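Local coordinates for protein beta-glucuronidase (Dictyoglomus thermophilum, PDB 6XXW) that probably hydrolyses beta-D-glucuronides as a family 2 glycoside hydrolase with a TIM-barrel catalytic domain, at residues A[389-392]-A[393-397]; A[449-452]-A[453-456]; A[561-564]-A[565-569]; A[583-586]-A[587-591]. All coordinates share one frame; numbering follows the deposited sequence. Where two conformers were deposited one is given.

All four contacts are local ones within the TIM-barrel domain. Contacts 1 and 4 each join successive turns of one barrel helix, 385-402 and 580-591, and lie on opposite sides of the chain's centre, about 38 Å apart between centres. Contact 1 is the most buried; contact 4 is partly buried, with its outer turn in solvent. In both, a ring receives an aliphatic group over a face, one turn away. Contacts 2 and 3 are partly buried loop turns following barrel strands 444-448 and 544-550. There, carbonyl oxygens and water carry the turns, joined in contact 3 by an arginine and lysines, and contact 3 also reaches another subunit. Contacts 3 and 4 come within about 8 Å between nearest atoms without touching.

Contact 1: residues A[389-392]-A[393-397]; sequences EHHL and EIMRE
I394 lays its CG1 over one face of the H390 imidazole, 3.8 Å from the ring centroid and 19° off the ring normal, a CH-pi contact. The carbon is displaced toward the rim, and the H390 NE2 to I394 CG1 separation of 3.6 Å marks the closest approach between the two side chains. With CG of H390 opposite the backbone N (chi1 179°), the imidazole leans along the helix toward the next turn. At its edge, in the ring plane, a water lies 2.9 Å from H390 ND1 and donates to E393 OE1 at 2.7 Å, so the ring is held on a face and at an edge.

H391 and M395 run side by side in the same direction, yet their geometry differs: M395 SD is 3.9 Å from H391 CD2 and 79° off the ring normal, hence at the edge. Both nitrogens of this ring find partners elsewhere in the fold: ND1 bonds Y427 OH, and NE2 more weakly V413 O.

The R396 guanidinium turns a face to L392, with R396 NH2 3.8 Å from L392 CB, while NE makes a salt bridge with E434. With an alanine here, L392 would probably lose the flat group covering its CB, and the E434 carboxylate its positive mate. Beneath these pairs run regular i to i+4 backbone bonds, such as I394 N to H390 O at 2.8 Å.

Helix 385-402 thus packs through H391, L392, M395 and R396 on helix 422-438, and through H391, I394 and M395 on residues 363-365, just beyond barrel strand 358-362, while E397 bonds H114 of strand 109-115.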
loop_
_atom_site.group_PDB
_atom_site.type_symbol
_atom_site.label_atom_id
_atom_site.label_comp_id
_atom_site.label_asym_id
_atom_site.label_seq_id
_atom_site.Cartn_x
_atom_site.Cartn_y
_atom_site.Cartn_z
ATOM N N GLU A 389 -16.475 -32.422 29.416
ATOM C CA GLU A 389 -17.160 -33.487 28.691
ATOM C C GLU A 389 -17.076 -33.277 27.181
ATOM O O GLU A 389 -16.797 -34.215 26.427
ATOM C CB GLU A 389 -18.619 -33.558 29.145
ATOM C CG GLU A 389 -19.325 -34.848 28.775
ATOM C CD GLU A 389 -18.954 -35.996 29.698
ATOM O OE1 GLU A 389 -18.105 -35.790 30.595
ATOM O OE2 GLU A 389 -19.514 -37.103 29.530
ATOM N N HIS A 390 -17.321 -32.045 26.719
ATOM C CA HIS A 390 -17.221 -31.750 25.290
ATOM C C HIS A 390 -15.791 -31.924 24.792
ATOM O O HIS A 390 -15.560 -32.503 23.723
ATOM C CB HIS A 390 -17.715 -30.327 25.008
ATOM C CG HIS A 390 -17.617 -29.925 23.564
ATOM N ND1 HIS A 390 -18.342 -30.551 22.572
ATOM C CD2 HIS A 390 -16.901 -28.951 22.950
ATOM C CE1 HIS A 390 -18.067 -29.989 21.405
ATOM N NE2 HIS A 390 -17.194 -29.016 21.607
ATOM N N HIS A 391 -14.818 -31.423 25.558
ATOM C CA HIS A 391 -13.416 -31.557 25.172
ATOM C C HIS A 391 -13.028 -33.025 25.005
ATOM O O HIS A 391 -12.348 -33.395 24.036
ATOM C CB HIS A 391 -12.551 -30.865 26.223
ATOM C CG HIS A 391 -11.181 -30.470 25.752
ATOM N ND1 HIS A 391 -10.449 -29.475 26.374
ATOM C CD2 HIS A 391 -10.392 -30.952 24.762
ATOM C CE1 HIS A 391 -9.276 -29.357 25.779
ATOM N NE2 HIS A 391 -9.220 -30.232 24.788
ATOM N N LEU A 392 -13.459 -33.880 25.937
ATOM C CA LEU A 392 -13.142 -35.303 25.843
ATOM C C LEU A 392 -13.801 -35.940 24.626
ATOM O O LEU A 392 -13.192 -36.780 23.949
ATOM C CB LEU A 392 -13.577 -36.032 27.118
ATOM C CG LEU A 392 -12.879 -35.594 28.405
ATOM C CD1 LEU A 392 -13.614 -36.141 29.644
ATOM C CD2 LEU A 392 -11.393 -35.974 28.420
ATOM N N GLU A 393 -15.055 -35.582 24.346
ATOM C CA GLU A 393 -15.694 -36.096 23.136
ATOM C C GLU A 393 -14.969 -35.607 21.886
ATOM O O GLU A 393 -14.838 -36.349 20.900
ATOM C CB GLU A 393 -17.171 -35.698 23.110
ATOM C CG GLU A 393 -17.942 -36.249 24.313
ATOM C CD GLU A 393 -19.449 -36.029 24.232
ATOM O OE1 GLU A 393 -19.897 -34.879 24.422
ATOM O OE2 GLU A 393 -20.185 -37.013 24.001
ATOM N N ILE A 394 -14.484 -34.363 21.913
ATOM C CA ILE A 394 -13.739 -33.821 20.775
ATOM C C ILE A 394 -12.480 -34.641 20.512
ATOM O O ILE A 394 -12.182 -35.004 19.367
ATOM C CB ILE A 394 -13.396 -32.339 21.013
ATOM C CG1 ILE A 394 -14.640 -31.461 20.843
ATOM C CG2 ILE A 394 -12.245 -31.892 20.085
ATOM C CD1 ILE A 394 -15.386 -31.695 19.562
ATOM N N MET A 395 -11.705 -34.922 21.563
ATOM C CA MET A 395 -10.498 -35.734 21.386
ATOM C C MET A 395 -10.834 -37.101 20.799
ATOM O O MET A 395 -10.092 -37.624 19.958
ATOM C CB MET A 395 -9.748 -35.908 22.717
ATOM C CG MET A 395 -9.343 -34.624 23.436
ATOM S SD MET A 395 -8.508 -33.425 22.354
ATOM C CE MET A 395 -7.114 -34.376 21.755
ATOM N N ARG A 396 -11.946 -37.703 21.233
ATOM C CA ARG A 396 -12.337 -38.991 20.664
ATOM C C ARG A 396 -12.677 -38.856 19.184
ATOM O O ARG A 396 -12.238 -39.672 18.370
ATOM C CB ARG A 396 -13.512 -39.583 21.444
ATOM C CG ARG A 396 -13.194 -39.817 22.910
ATOM C CD ARG A 396 -14.411 -40.288 23.717
ATOM N NE ARG A 396 -14.191 -40.212 25.164
ATOM C CZ ARG A 396 -15.016 -39.607 26.016
ATOM N NH1 ARG A 396 -16.107 -39.005 25.567
ATOM N NH2 ARG A 396 -14.748 -39.591 27.318
ATOM N N GLU A 397 -13.440 -37.820 18.813
ATOM C CA GLU A 397 -13.803 -37.621 17.408
ATOM C C GLU A 397 -12.578 -37.315 16.554
ATOM O O GLU A 397 -12.491 -37.725 15.384
ATOM C CB GLU A 397 -14.803 -36.469 17.275
ATOM C CG GLU A 397 -16.183 -36.702 17.883
ATOM C CD GLU A 397 -17.129 -35.518 17.665
ATOM O OE1 GLU A 397 -17.056 -34.865 16.600
ATOM O OE2 GLU A 397 -17.957 -35.242 18.557
HETATM O O HOH W 1 -19.856 -33.055 22.458
#

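Contact 2: residues A[449-452]-A[453-456]; sequences NTKA and SETK
The carbonyl oxygen of K451 takes two backbone N-H groups from the following residues. T455 N, 3.2 Å from K451 O, approaches almost head-on, with a C=O...N angle of 173°; E454 N, 2.9 Å from the same oxygen, sits 59° out of the carbonyl plane. The two donors therefore grip one acceptor from distinct directions. Side chains close round this turn. The T450 methyl CG2 is 3.5 Å from T455 N and 3.7 Å from E454 CB. It faces them because OG1 takes the place beside the backbone N (chi1 -57°), leaving CG2 opposite that nitrogen. K451 CB meets E454 CG at 3.8 Å, and T455 CG2 comes 3.4 Å from A452 O. On the outer side, a water accepts from K451 N and donates to E454 OE1. K451 NZ also makes a weak bond to S453 OG, but K451 has two deposited conformers, so this link is doubtful.

The backbone angles of A452 and S453 fit a type I beta turn from K451 to E454. It lies in the loop after barrel strand 444-448, at the C-terminal end of the strands, where TIM-barrel enzymes carry their active sites.

Second-shell groups fix the turn from several directions. A452 O accepts from Y497 OH, and the T450 and N449 carbonyls both receive R468. T455 OG1 is bonded to E448 OE2; in the conformer given, K451 NZ pairs with E492, with the same caution. T450 OG1 bonds T419 and also a bound Tris molecule, probably from the crystallisation liquor, which N449 OD1 holds more weakly.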
loop_
_atom_site.group_PDB
_atom_site.type_symbol
_atom_site.label_atom_id
_atom_site.label_comp_id
_atom_site.label_asym_id
_atom_site.label_seq_id
_atom_site.Cartn_x
_atom_site.Cartn_y
_atom_site.Cartn_z
ATOM N N ASN A 449 1.224 -19.833 26.883
ATOM C CA ASN A 449 1.807 -18.506 27.036
ATOM C C ASN A 449 1.949 -18.110 28.500
ATOM O O ASN A 449 2.518 -17.052 28.784
ATOM C CB ASN A 449 1.009 -17.449 26.248
ATOM C CG ASN A 449 -0.374 -17.186 26.821
ATOM O OD1 ASN A 449 -0.877 -17.944 27.649
ATOM N ND2 ASN A 449 -1.003 -16.106 26.358
ATOM N N THR A 450 1.458 -18.938 29.426
ATOM C CA THR A 450 1.738 -18.808 30.855
ATOM C C THR A 450 3.246 -18.794 31.105
ATOM O O THR A 450 4.034 -19.320 30.314
ATOM C CB THR A 450 1.086 -19.989 31.613
ATOM O OG1 THR A 450 -0.323 -20.016 31.356
ATOM C CG2 THR A 450 1.283 -19.915 33.137
ATOM N N LYS A 451 3.642 -18.177 32.216
ATOM C CA LYS A 451 5.025 -18.237 32.668
ATOM C C LYS A 451 5.399 -19.666 33.057
ATOM O O LYS A 451 4.574 -20.430 33.566
ATOM C CB LYS A 451 5.228 -17.274 33.846
ATOM C CG LYS A 451 6.477 -17.525 34.671
ATOM C CD LYS A 451 7.605 -16.569 34.309
ATOM C CE LYS A 451 8.900 -17.018 34.960
ATOM N NZ LYS A 451 8.875 -18.490 35.229
ATOM N N ALA A 452 6.662 -20.030 32.798
ATOM C CA ALA A 452 7.118 -21.402 33.040
ATOM C C ALA A 452 6.842 -21.860 34.470
ATOM O O ALA A 452 6.351 -22.974 34.700
ATOM C CB ALA A 452 8.611 -21.513 32.734
ATOM N N SER A 453 7.151 -21.007 35.448
ATOM C CA SER A 453 6.996 -21.391 36.842
ATOM C C SER A 453 5.548 -21.363 37.301
ATOM O O SER A 453 5.263 -21.826 38.412
ATOM C CB SER A 453 7.840 -20.475 37.736
ATOM O OG SER A 453 7.378 -19.138 37.669
ATOM N N GLU A 454 4.623 -20.846 36.486
ATOM C CA GLU A 454 3.235 -20.750 36.914
ATOM C C GLU A 454 2.327 -21.821 36.328
ATOM O O GLU A 454 1.289 -22.110 36.935
ATOM C CB GLU A 454 2.663 -19.370 36.575
ATOM C CG GLU A 454 3.544 -18.223 37.062
ATOM C CD GLU A 454 2.800 -16.901 37.133
ATOM O OE1 GLU A 454 2.054 -16.577 36.180
ATOM O OE2 GLU A 454 2.973 -16.175 38.133
ATOM N N THR A 455 2.662 -22.415 35.181
ATOM C CA THR A 455 1.738 -23.380 34.597
ATOM C C THR A 455 1.670 -24.635 35.465
ATOM O O THR A 455 2.694 -25.174 35.888
ATOM C CB THR A 455 2.110 -23.756 33.156
ATOM O OG1 THR A 455 1.323 -24.890 32.763
ATOM C CG2 THR A 455 3.606 -24.084 32.996
ATOM N N LYS A 456 0.457 -25.097 35.729
ATOM C CA LYS A 456 0.251 -26.335 36.457
ATOM C C LYS A 456 -0.012 -27.513 35.530
ATOM O O LYS A 456 -0.416 -28.578 36.003
ATOM C CB LYS A 456 -0.905 -26.164 37.442
ATOM C CG LYS A 456 -0.622 -25.153 38.565
ATOM C CD LYS A 456 -1.891 -24.786 39.294
ATOM C CE LYS A 456 -1.602 -23.836 40.449
ATOM N NZ LYS A 456 -0.690 -24.473 41.439
HETATM O O HOH W 2 1.571 -16.610 33.702
#

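Contact 3: residues A[561-564]-A[565-569]; sequences ITRV and VGNKK
R563 reaches forward across the turn to G566 and N567. Its CB faces the G566 carbonyl, and a bend at chi2 (-72°) brings CD to 3.5 Å from G566 O. Beyond CD, NE leaves the turn to form a salt bridge with D175. NH1 turns back to the residue before and donates to T562 O at 3.0 Å, from above the carbonyl plane; a water then joins NH1 to K569 NZ. At the tip, NH2 stands 3.6 Å from N567 ND2, the amide lying over one guanidinium face with the planes 56° apart. These are two donors, reconciled by D175, whose other oxygen takes N567 ND2. R563 NH2 and K569 NZ are 4.2 Å apart; each cation has its own carboxylate, D175 and D509 respectively, and Y473 OH bonds both, which probably balances the charges.

The chain here makes an inverse gamma turn centred on V564, closed by a weak V565 N to R563 O bond of 3.0 Å, in the loop that follows the last barrel strand, 544-550. The backbone angles of G566 would jam a CB against the preceding carbonyl. An Asx turn follows, with K569 N 2.9 Å from N567 OD1 and in its carbonyl plane.

K568 NZ returns to V564 O at 2.9 Å, and a water joins V564 N to G566 O. V564 packs on V564 of a second subunit, and T562 on its T562.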
loop_
_atom_site.group_PDB
_atom_site.type_symbol
_atom_site.label_atom_id
_atom_site.label_comp_id
_atom_site.label_asym_id
_atom_site.label_seq_id
_atom_site.Cartn_x
_atom_site.Cartn_y
_atom_site.Cartn_z
ATOM N N ILE A 561 -9.234 -2.037 18.212
ATOM C CA ILE A 561 -8.197 -1.061 17.885
ATOM C C ILE A 561 -6.810 -1.681 17.832
ATOM O O ILE A 561 -5.853 -1.001 17.445
ATOM C CB ILE A 561 -8.200 0.123 18.872
ATOM C CG1 ILE A 561 -7.994 -0.361 20.319
ATOM C CG2 ILE A 561 -9.506 0.937 18.744
ATOM C CD1 ILE A 561 -7.654 0.789 21.272
ATOM N N THR A 562 -6.674 -2.961 18.198
ATOM C CA THR A 562 -5.398 -3.663 18.104
ATOM C C THR A 562 -5.273 -4.539 16.854
ATOM O O THR A 562 -4.261 -5.235 16.695
ATOM C CB THR A 562 -5.183 -4.525 19.349
ATOM O OG1 THR A 562 -6.240 -5.488 19.448
ATOM C CG2 THR A 562 -5.181 -3.660 20.614
ATOM N N ARG A 563 -6.251 -4.522 15.953
ATOM C CA ARG A 563 -6.237 -5.419 14.798
ATOM C C ARG A 563 -6.465 -4.619 13.518
ATOM O O ARG A 563 -7.562 -4.091 13.297
ATOM C CB ARG A 563 -7.281 -6.525 14.979
ATOM C CG ARG A 563 -6.851 -7.563 16.046
ATOM C CD ARG A 563 -5.703 -8.422 15.488
ATOM N NE ARG A 563 -5.154 -9.392 16.445
ATOM C CZ ARG A 563 -4.051 -9.187 17.168
ATOM N NH1 ARG A 563 -3.385 -8.038 17.071
ATOM N NH2 ARG A 563 -3.619 -10.125 18.000
ATOM N N VAL A 564 -5.440 -4.558 12.671
ATOM C CA VAL A 564 -5.450 -3.673 11.483
ATOM C C VAL A 564 -6.082 -4.479 10.353
ATOM O O VAL A 564 -5.410 -5.006 9.463
ATOM C CB VAL A 564 -4.044 -3.178 11.139
ATOM C CG1 VAL A 564 -4.086 -2.079 10.092
ATOM C CG2 VAL A 564 -3.337 -2.701 12.413
ATOM N N VAL A 565 -7.418 -4.550 10.376
ATOM C CA VAL A 565 -8.215 -5.461 9.546
ATOM C C VAL A 565 -7.664 -6.876 9.685
ATOM O O VAL A 565 -7.111 -7.440 8.734
ATOM C CB VAL A 565 -8.270 -5.018 8.067
ATOM C CG1 VAL A 565 -9.375 -5.770 7.350
ATOM C CG2 VAL A 565 -8.526 -3.521 7.966
ATOM N N GLY A 566 -7.821 -7.458 10.874
ATOM C CA GLY A 566 -7.325 -8.796 11.141
ATOM C C GLY A 566 -5.926 -8.798 11.724
ATOM O O GLY A 566 -5.354 -7.768 12.108
ATOM N N ASN A 567 -5.373 -10.010 11.802
ATOM C CA ASN A 567 -4.045 -10.246 12.350
ATOM C C ASN A 567 -3.034 -10.169 11.208
ATOM O O ASN A 567 -3.145 -10.897 10.218
ATOM C CB ASN A 567 -4.004 -11.609 13.039
ATOM C CG ASN A 567 -2.726 -11.846 13.827
ATOM O OD1 ASN A 567 -1.618 -11.745 13.291
ATOM N ND2 ASN A 567 -2.876 -12.207 15.099
ATOM N N LYS A 568 -2.040 -9.299 11.353
ATOM C CA LYS A 568 -1.100 -9.028 10.280
ATOM C C LYS A 568 0.263 -9.657 10.529
ATOM O O LYS A 568 1.249 -9.229 9.933
ATOM C CB LYS A 568 -0.965 -7.517 10.072
ATOM C CG LYS A 568 -2.160 -6.897 9.349
ATOM C CD LYS A 568 -2.129 -7.276 7.863
ATOM C CE LYS A 568 -3.150 -6.494 7.027
ATOM N NZ LYS A 568 -4.575 -6.847 7.378
ATOM N N LYS A 569 0.334 -10.688 11.374
ATOM C CA LYS A 569 1.593 -11.368 11.640
ATOM C C LYS A 569 1.946 -12.415 10.583
ATOM O O LYS A 569 2.931 -13.139 10.760
ATOM C CB LYS A 569 1.536 -12.024 13.021
ATOM C CG LYS A 569 1.402 -11.013 14.156
ATOM C CD LYS A 569 1.966 -11.545 15.462
ATOM C CE LYS A 569 1.819 -10.511 16.579
ATOM N NZ LYS A 569 0.412 -9.997 16.674
HETATM O O HOH W 3 -0.650 -7.166 17.663
HETATM O O HOH W 4 -3.149 -6.383 13.157
#

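Contact 4: residues A[583-586]-A[587-591]; sequences HFLK and ERWSK
The W589 indole has L585 over one face: L585 CB is 4.2 Å from the centroid of the six-membered ring and only 8° off its normal, a CH-pi contact. L585 CD2 adds an apolar touch at 3.9 Å to W589 CZ2. Both residues turn CG away from their carbonyl carbon (chi1 -70° and -72°), which lays the two side chains along one another, pointing the same way. The indole also meets the F304 ring steeply, and NE1 donates to E547. Replacing the indole by an alanine is likely to leave L585 without the surface it lies on and E547 without this N-H donor.

The second ring, F584, has R588 CD 4.2 Å from its CE2. The extended R588 carries its guanidinium on to salt bridges with D539 and E547, so E547 serves both W589 and R588.

Backbone bonds link the turns, W589 N to L585 O at 2.8 Å and S590 N to K586 O at 3.0 Å. Toward solvent, S590 OG donates to E587 O at 2.9 Å, and K591 NZ and E587 OE1, 3.3 Å apart, form a salt bridge whose hydrogen bond is weak. H583 instead bonds E525 of a third subunit.

Such i to i+4 pairing belongs to alpha-helices in general; the TIM barrel shows in the surroundings, for 580-591 follows the last strand, 544-550, packs L585 and W589 on its I549, and sits between helices 524-538 and 319-332.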
loop_
_atom_site.group_PDB
_atom_site.type_symbol
_atom_site.label_atom_id
_atom_site.label_comp_id
_atom_site.label_asym_id
_atom_site.label_seq_id
_atom_site.Cartn_x
_atom_site.Cartn_y
_atom_site.Cartn_z
ATOM N N HIS A 583 11.604 -14.382 2.847
ATOM C CA HIS A 583 12.879 -14.664 2.201
ATOM C C HIS A 583 13.984 -14.938 3.214
ATOM O O HIS A 583 14.854 -15.778 2.957
ATOM C CB HIS A 583 13.223 -13.507 1.268
ATOM C CG HIS A 583 12.110 -13.186 0.329
ATOM N ND1 HIS A 583 11.852 -13.945 -0.793
ATOM C CD2 HIS A 583 11.131 -12.251 0.387
ATOM C CE1 HIS A 583 10.794 -13.455 -1.415
ATOM N NE2 HIS A 583 10.332 -12.432 -0.716
ATOM N N PHE A 584 13.967 -14.265 4.368
ATOM C CA PHE A 584 14.906 -14.620 5.431
ATOM C C PHE A 584 14.721 -16.077 5.853
ATOM O O PHE A 584 15.693 -16.828 5.989
ATOM C CB PHE A 584 14.733 -13.694 6.641
ATOM C CG PHE A 584 15.437 -14.195 7.881
ATOM C CD1 PHE A 584 16.793 -13.981 8.058
ATOM C CD2 PHE A 584 14.750 -14.926 8.842
ATOM C CE1 PHE A 584 17.450 -14.465 9.198
ATOM C CE2 PHE A 584 15.399 -15.425 9.964
ATOM C CZ PHE A 584 16.751 -15.191 10.142
ATOM N N LEU A 585 13.472 -16.499 6.050
ATOM C CA LEU A 585 13.224 -17.877 6.485
ATOM C C LEU A 585 13.617 -18.885 5.408
ATOM O O LEU A 585 14.177 -19.946 5.716
ATOM C CB LEU A 585 11.756 -18.046 6.881
ATOM C CG LEU A 585 11.333 -17.333 8.178
ATOM C CD1 LEU A 585 9.824 -17.420 8.389
ATOM C CD2 LEU A 585 12.099 -17.850 9.401
ATOM N N LYS A 586 13.350 -18.570 4.136
ATOM C CA LYS A 586 13.777 -19.470 3.069
ATOM C C LYS A 586 15.280 -19.699 3.113
ATOM O O LYS A 586 15.750 -20.831 2.944
ATOM C CB LYS A 586 13.373 -18.915 1.700
ATOM C CG LYS A 586 13.675 -19.847 0.511
ATOM C CD LYS A 586 13.147 -19.249 -0.791
ATOM C CE LYS A 586 13.718 -19.942 -2.025
ATOM N NZ LYS A 586 13.291 -21.360 -2.156
ATOM N N GLU A 587 16.052 -18.631 3.333
ATOM C CA GLU A 587 17.503 -18.766 3.335
ATOM C C GLU A 587 17.985 -19.521 4.569
ATOM O O GLU A 587 18.838 -20.411 4.459
ATOM C CB GLU A 587 18.163 -17.391 3.244
ATOM C CG GLU A 587 19.598 -17.461 2.734
ATOM C CD GLU A 587 20.506 -16.434 3.382
ATOM O OE1 GLU A 587 21.716 -16.713 3.531
ATOM O OE2 GLU A 587 20.009 -15.343 3.740
ATOM N N ARG A 588 17.452 -19.185 5.750
ATOM C CA ARG A 588 17.794 -19.934 6.955
ATOM C C ARG A 588 17.435 -21.406 6.800
ATOM O O ARG A 588 18.285 -22.292 6.958
ATOM C CB ARG A 588 17.073 -19.338 8.166
ATOM C CG ARG A 588 17.157 -20.184 9.438
ATOM C CD ARG A 588 16.614 -19.433 10.654
ATOM N NE ARG A 588 16.487 -20.289 11.844
ATOM C CZ ARG A 588 17.491 -20.627 12.651
ATOM N NH1 ARG A 588 18.728 -20.179 12.413
ATOM N NH2 ARG A 588 17.263 -21.421 13.696
ATOM N N TRP A 589 16.175 -21.689 6.463
ATOM C CA TRP A 589 15.710 -23.070 6.470
ATOM C C TRP A 589 16.321 -23.902 5.347
ATOM O O TRP A 589 16.348 -25.130 5.455
ATOM C CB TRP A 589 14.188 -23.100 6.394
ATOM C CG TRP A 589 13.520 -22.644 7.669
ATOM C CD1 TRP A 589 14.093 -22.501 8.901
ATOM C CD2 TRP A 589 12.147 -22.280 7.818
ATOM N NE1 TRP A 589 13.147 -22.068 9.818
ATOM C CE2 TRP A 589 11.945 -21.934 9.170
ATOM C CE3 TRP A 589 11.061 -22.226 6.937
ATOM C CZ2 TRP A 589 10.703 -21.525 9.656
ATOM C CZ3 TRP A 589 9.830 -21.821 7.421
ATOM C CH2 TRP A 589 9.660 -21.486 8.769
ATOM N N SER A 590 16.826 -23.271 4.282
ATOM C CA SER A 590 17.555 -24.039 3.276
ATOM C C SER A 590 18.885 -24.555 3.811
ATOM O O SER A 590 19.464 -25.480 3.230
ATOM C CB SER A 590 17.798 -23.190 2.029
ATOM O OG SER A 590 18.851 -22.266 2.268
ATOM N N LYS A 591 19.382 -23.969 4.897
ATOM C CA LYS A 591 20.636 -24.365 5.519
ATOM C C LYS A 591 20.445 -25.304 6.694
ATOM O O LYS A 591 21.420 -25.910 7.147
ATOM C CB LYS A 591 21.396 -23.133 6.020
ATOM C CG LYS A 591 21.989 -22.244 4.943
ATOM C CD LYS A 591 22.745 -21.088 5.592
ATOM C CE LYS A 591 22.116 -19.746 5.273
ATOM N NZ LYS A 591 22.749 -18.637 6.053
HETATM O O HOH W 5 18.958 -16.284 6.324
#